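Local structure of VP5 (Halorubrum pleomorphic virus 6, 6QGL) at residues Phe156-Ser161 and Thr190-Gly195; Ser164-Lys169 and Phe186-Gly191. The protein is an envelope protein of a haloarchaeal pleomorphic virus and probably drives fusion of the viral membrane with that of the host cell. One frame throughout, in Å; residues are numbered along the deposited sequence.

Contact 1: residues Phe156-Ser161 and Thr190-Gly195; sequences FGNLAS and TGWDSG
Asn158 and Gly191 make the one direct hydrogen bond between the two loops. ND2 of Asn158 gives it to O of Gly191 at 2.8 Å. The bond is bent, 140° at the hydrogen, and the donor sits above the carbonyl plane. A water also donates to Gly191 O, at 2.9 Å, and weakly to Asn158 O, so the Gly191 carbonyl accepts two bonds.

The Trp192 indole carries the CH-pi contact. CB of Asn158 stands over one face of its six-membered ring, 3.6 Å from CE3 of Trp192, offset toward the rim. The CG of Asn158 is anti to its backbone N (chi1 -169°), which carries the amide on to Gly191. NE1 of Trp192 hydrogen-bonds to O of Arg155, and this ties the indole to the residue just before the turn.

The Phe156 ring and the Thr190 side chain cross at about a right angle, with CE2 of Phe156 3.9 Å from CG2 of Thr190. CB of Leu159 packs on O of Thr190 at 3.6 Å.

Phe156 to Leu159 form a type I beta turn, closed by Leu159 N to Phe156 O. This surface contact docks the turn on the connection between strands 180-189 and 201-204.

Contact 2: residues Ser164-Lys169 and Phe186-Gly191; sequences SPNTLK and FRHNTG
OD1 of Asn166 accepts a hydrogen bond from ND1 of His188 at 2.8 Å. It is nearly straight, 166° at the hydrogen, and OD1 lies in the plane of the imidazole. The amide and ring planes are 42° apart. ND2 of Asn166 hydrogen-bonds OE1 of Glu131, so both ends of the amide are held and its rotation is fixed. OE1 of Glu131 also hydrogen-bonds OG of Ser164, and that OG accepts from N of Asn166 in an ST turn.

Thr167 and Arg187 form the antiparallel hydrogen-bonded pair, with Thr167 N to Arg187 O at 2.9 Å and Arg187 N to Thr167 O at 3.0 Å. Asn189 N donates a nearly straight hydrogen bond to Pro165 O at 2.8 Å, just before strand 166-174 starts.

The Asn166, Leu168, Phe186 and His188 side chains share one face. Leu168 CD2 meets the edge of the Phe186 ring, 3.9 Å from CD1. CE1 of His188 lies 3.6 Å from CB of Pro165. The rings of Phe186 and His188 both meet Phe151, and His188 stacks on it.

Thr167 and Arg187 point to the other face. Arg187 is extended from CG to NE, and its CD passes 4.1 Å from CD of Lys169. NZ of Lys169 forms a salt bridge with OE2 of Glu203, and NH2 of Arg187 with OE1, which probably offsets their like charges.

The hairpin of strands 166-174 and 180-189 turns its Phe186 face to helix 97-140, where Leu168 touches Val127 and Phe186 touches Leu130. Strand 201-204 pairs with the other edge of strand 180-189.

How the contacts relate
The chain leaves helix 145-148, passes through 156-161, enters strand 166-174 by way of 164-169 and returns on strand 180-189 to 186-191 and 190-195. Contact 2 closes the open end of the hairpin. Contact 1 closes the wider loop around it, so contact 2 nests inside contact 1. They share Thr190 and Gly191, and their centres are about 11 Å apart. Phe156 joins them directly: its CE2 lies 3.6 Å from CB of Pro165 and 3.8 Å from CE1 of His188. Leu159 CD2 also packs on Pro165 CB. Together the two contacts tie the loop after helix 145-148 to the end of the four-stranded antiparallel sheet where the first hairpin opens.

Contact 1: residues Phe156-Ser161 and Thr190-Gly195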
loop_
_atom_site.group_PDB
_atom_site.type_symbol
_atom_site.label_atom_id
_atom_site.label_comp_id
_atom_site.label_asym_id
_atom_site.label_seq_id
_atom_site.Cartn_x
_atom_site.Cartn_y
_atom_site.Cartn_z
ATOM N N PHE A 156 -17.451 -3.703 29.211
ATOM C CA PHE A 156 -18.134 -4.961 28.879
ATOM C C PHE A 156 -18.751 -5.693 30.082
ATOM O O PHE A 156 -18.958 -6.910 30.033
ATOM C CB PHE A 156 -17.182 -5.880 28.094
ATOM C CG PHE A 156 -16.686 -5.271 26.804
ATOM C CD1 PHE A 156 -15.464 -4.612 26.752
ATOM C CD2 PHE A 156 -17.456 -5.327 25.648
ATOM C CE1 PHE A 156 -15.013 -4.036 25.565
ATOM C CE2 PHE A 156 -17.005 -4.744 24.462
ATOM C CZ PHE A 156 -15.787 -4.105 24.428
ATOM N N GLY A 157 -19.101 -4.920 31.106
ATOM C CA GLY A 157 -19.671 -5.386 32.363
ATOM C C GLY A 157 -20.970 -6.162 32.289
ATOM O O GLY A 157 -21.198 -7.015 33.140
ATOM N N ASN A 158 -21.834 -5.867 31.298
ATOM C CA ASN A 158 -23.136 -6.523 31.112
ATOM C C ASN A 158 -23.144 -7.563 29.959
ATOM O O ASN A 158 -24.189 -8.145 29.655
ATOM C CB ASN A 158 -24.248 -5.470 30.949
ATOM C CG ASN A 158 -25.667 -5.991 31.017
ATOM O OD1 ASN A 158 -26.067 -6.680 31.960
ATOM N ND2 ASN A 158 -26.463 -5.667 30.013
ATOM N N LEU A 159 -21.975 -7.829 29.354
ATOM C CA LEU A 159 -21.858 -8.798 28.262
ATOM C C LEU A 159 -21.668 -10.224 28.789
ATOM O O LEU A 159 -20.721 -10.477 29.529
ATOM C CB LEU A 159 -20.710 -8.401 27.309
ATOM C CG LEU A 159 -20.501 -9.273 26.073
ATOM C CD1 LEU A 159 -21.581 -9.030 25.033
ATOM C CD2 LEU A 159 -19.150 -9.022 25.478
ATOM N N ALA A 160 -22.551 -11.155 28.368
ATOM C CA ALA A 160 -22.543 -12.571 28.759
ATOM C C ALA A 160 -21.216 -13.273 28.465
ATOM O O ALA A 160 -20.547 -12.927 27.493
ATOM C CB ALA A 160 -23.676 -13.306 28.063
ATOM N N SER A 161 -20.840 -14.253 29.312
ATOM C CA SER A 161 -19.607 -15.035 29.173
ATOM C C SER A 161 -19.654 -15.902 27.909
ATOM O O SER A 161 -20.686 -16.516 27.622
ATOM C CB SER A 161 -19.389 -15.911 30.405
ATOM O OG SER A 161 -18.109 -16.522 30.395
ATOM N N THR A 190 -21.321 -3.160 23.180
ATOM C CA THR A 190 -20.655 -3.433 24.462
ATOM C C THR A 190 -21.504 -4.297 25.416
ATOM O O THR A 190 -20.949 -4.913 26.329
ATOM C CB THR A 190 -20.170 -2.141 25.128
ATOM O OG1 THR A 190 -21.286 -1.285 25.368
ATOM C CG2 THR A 190 -19.102 -1.420 24.305
ATOM N N GLY A 191 -22.820 -4.351 25.191
ATOM C CA GLY A 191 -23.717 -5.201 25.964
ATOM C C GLY A 191 -24.760 -4.547 26.850
ATOM O O GLY A 191 -25.638 -5.249 27.360
ATOM N N TRP A 192 -24.670 -3.222 27.068
ATOM C CA TRP A 192 -25.626 -2.486 27.907
ATOM C C TRP A 192 -26.953 -2.290 27.174
ATOM O O TRP A 192 -26.996 -2.387 25.946
ATOM C CB TRP A 192 -25.053 -1.123 28.330
ATOM C CG TRP A 192 -23.684 -1.200 28.935
ATOM C CD1 TRP A 192 -22.499 -0.983 28.302
ATOM C CD2 TRP A 192 -23.359 -1.566 30.282
ATOM N NE1 TRP A 192 -21.455 -1.164 29.176
ATOM C CE2 TRP A 192 -21.952 -1.530 30.397
ATOM C CE3 TRP A 192 -24.121 -1.903 31.414
ATOM C CZ2 TRP A 192 -21.290 -1.823 31.594
ATOM C CZ3 TRP A 192 -23.463 -2.204 32.596
ATOM C CH2 TRP A 192 -22.066 -2.162 32.679
ATOM N N ASP A 193 -28.033 -2.018 27.918
ATOM C CA ASP A 193 -29.336 -1.773 27.317
ATOM C C ASP A 193 -29.430 -0.334 26.856
ATOM O O ASP A 193 -28.774 0.546 27.427
ATOM C CB ASP A 193 -30.476 -2.079 28.313
ATOM C CG ASP A 193 -30.633 -3.546 28.689
ATOM O OD1 ASP A 193 -30.300 -4.417 27.852
ATOM O OD2 ASP A 193 -31.106 -3.823 29.815
ATOM N N SER A 194 -30.260 -0.116 25.819
ATOM C CA SER A 194 -30.603 1.207 25.334
ATOM C C SER A 194 -31.415 1.767 26.498
ATOM O O SER A 194 -32.399 1.169 26.940
ATOM C CB SER A 194 -31.429 1.127 24.054
ATOM O OG SER A 194 -32.520 0.231 24.179
ATOM N N GLY A 195 -30.858 2.797 27.091
ATOM C CA GLY A 195 -31.340 3.482 28.283
ATOM C C GLY A 195 -30.189 3.779 29.227
ATOM O O GLY A 195 -30.229 4.764 29.970
HETATM O O HOH W 1 -25.838 -8.003 26.626
#

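Contact 2: residues Ser164-Lys169 and Phe186-Gly191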
loop_
_atom_site.group_PDB
_atom_site.type_symbol
_atom_site.label_atom_id
_atom_site.label_comp_id
_atom_site.label_asym_id
_atom_site.label_seq_id
_atom_site.Cartn_x
_atom_site.Cartn_y
_atom_site.Cartn_z
ATOM N N SER A 164 -19.388 -12.790 21.992
ATOM C CA SER A 164 -18.586 -11.750 21.359
ATOM C C SER A 164 -19.389 -10.445 21.285
ATOM O O SER A 164 -20.582 -10.491 20.959
ATOM C CB SER A 164 -18.155 -12.178 19.958
ATOM O OG SER A 164 -17.411 -11.159 19.309
ATOM N N PRO A 165 -18.766 -9.269 21.545
ATOM C CA PRO A 165 -19.512 -8.007 21.403
ATOM C C PRO A 165 -19.725 -7.635 19.928
ATOM O O PRO A 165 -20.480 -6.710 19.625
ATOM C CB PRO A 165 -18.625 -6.994 22.130
ATOM C CG PRO A 165 -17.254 -7.520 21.978
ATOM C CD PRO A 165 -17.358 -9.022 21.929
ATOM N N ASN A 166 -19.057 -8.376 19.015
ATOM C CA ASN A 166 -19.103 -8.192 17.566
ATOM C C ASN A 166 -20.109 -9.110 16.879
ATOM O O ASN A 166 -20.362 -10.225 17.336
ATOM C CB ASN A 166 -17.728 -8.445 16.936
ATOM C CG ASN A 166 -16.539 -7.815 17.612
ATOM O OD1 ASN A 166 -16.567 -6.657 18.047
ATOM N ND2 ASN A 166 -15.450 -8.565 17.677
ATOM N N THR A 167 -20.639 -8.640 15.742
ATOM C CA THR A 167 -21.554 -9.363 14.864
ATOM C C THR A 167 -21.149 -9.022 13.428
ATOM O O THR A 167 -21.097 -7.839 13.071
ATOM C CB THR A 167 -23.031 -8.997 15.143
ATOM O OG1 THR A 167 -23.287 -8.998 16.549
ATOM C CG2 THR A 167 -24.008 -9.934 14.443
ATOM N N LEU A 168 -20.817 -10.048 12.624
ATOM C CA LEU A 168 -20.459 -9.862 11.216
ATOM C C LEU A 168 -21.710 -10.153 10.403
ATOM O O LEU A 168 -22.091 -11.317 10.233
ATOM C CB LEU A 168 -19.269 -10.752 10.776
ATOM C CG LEU A 168 -17.969 -10.693 11.589
ATOM C CD1 LEU A 168 -16.857 -11.435 10.880
ATOM C CD2 LEU A 168 -17.531 -9.268 11.864
ATOM N N LYS A 169 -22.394 -9.078 9.979
ATOM C CA LYS A 169 -23.655 -9.135 9.239
ATOM C C LYS A 169 -23.424 -9.258 7.743
ATOM O O LYS A 169 -22.632 -8.503 7.180
ATOM C CB LYS A 169 -24.518 -7.897 9.547
ATOM C CG LYS A 169 -25.016 -7.817 10.989
ATOM C CD LYS A 169 -25.668 -6.475 11.301
ATOM C CE LYS A 169 -27.162 -6.485 11.092
ATOM N NZ LYS A 169 -27.758 -5.143 11.315
ATOM N N PHE A 186 -19.704 -4.694 9.840
ATOM C CA PHE A 186 -19.220 -4.840 11.199
ATOM C C PHE A 186 -20.115 -4.128 12.203
ATOM O O PHE A 186 -20.198 -2.901 12.192
ATOM C CB PHE A 186 -17.762 -4.357 11.318
ATOM C CG PHE A 186 -17.225 -4.473 12.722
ATOM C CD1 PHE A 186 -16.762 -5.691 13.210
ATOM C CD2 PHE A 186 -17.216 -3.376 13.573
ATOM C CE1 PHE A 186 -16.297 -5.805 14.521
ATOM C CE2 PHE A 186 -16.767 -3.498 14.884
ATOM C CZ PHE A 186 -16.302 -4.708 15.349
ATOM N N ARG A 187 -20.746 -4.901 13.098
ATOM C CA ARG A 187 -21.566 -4.386 14.193
ATOM C C ARG A 187 -20.847 -4.710 15.503
ATOM O O ARG A 187 -20.309 -5.807 15.646
ATOM C CB ARG A 187 -22.990 -4.983 14.167
ATOM C CG ARG A 187 -23.889 -4.510 15.316
ATOM C CD ARG A 187 -25.344 -4.864 15.090
ATOM N NE ARG A 187 -26.186 -4.488 16.229
ATOM C CZ ARG A 187 -26.747 -3.295 16.404
ATOM N NH1 ARG A 187 -27.495 -3.056 17.471
ATOM N NH2 ARG A 187 -26.554 -2.326 15.516
ATOM N N HIS A 188 -20.817 -3.746 16.438
ATOM C CA HIS A 188 -20.197 -3.881 17.755
ATOM C C HIS A 188 -21.096 -3.260 18.814
ATOM O O HIS A 188 -21.442 -2.084 18.713
ATOM C CB HIS A 188 -18.799 -3.232 17.780
ATOM C CG HIS A 188 -18.122 -3.291 19.116
ATOM N ND1 HIS A 188 -17.407 -4.404 19.512
ATOM C CD2 HIS A 188 -18.078 -2.369 20.105
ATOM C CE1 HIS A 188 -16.957 -4.127 20.724
ATOM N NE2 HIS A 188 -17.329 -2.913 21.122
ATOM N N ASN A 189 -21.463 -4.058 19.827
ATOM C CA ASN A 189 -22.271 -3.631 20.968
ATOM C C ASN A 189 -21.590 -4.098 22.253
ATOM O O ASN A 189 -21.324 -5.294 22.401
ATOM C CB ASN A 189 -23.710 -4.165 20.881
ATOM C CG ASN A 189 -24.643 -3.574 21.915
ATOM O OD1 ASN A 189 -24.518 -2.411 22.315
ATOM N ND2 ASN A 189 -25.606 -4.358 22.368
ATOM N N THR A 190 -21.321 -3.160 23.180
ATOM C CA THR A 190 -20.655 -3.433 24.462
ATOM C C THR A 190 -21.504 -4.297 25.416
ATOM O O THR A 190 -20.949 -4.913 26.329
ATOM C CB THR A 190 -20.170 -2.141 25.128
ATOM O OG1 THR A 190 -21.286 -1.285 25.368
ATOM C CG2 THR A 190 -19.102 -1.420 24.305
ATOM N N GLY A 191 -22.820 -4.351 25.191
ATOM C CA GLY A 191 -23.717 -5.201 25.964
ATOM C C GLY A 191 -24.760 -4.547 26.850
ATOM O O GLY A 191 -25.638 -5.249 27.360
#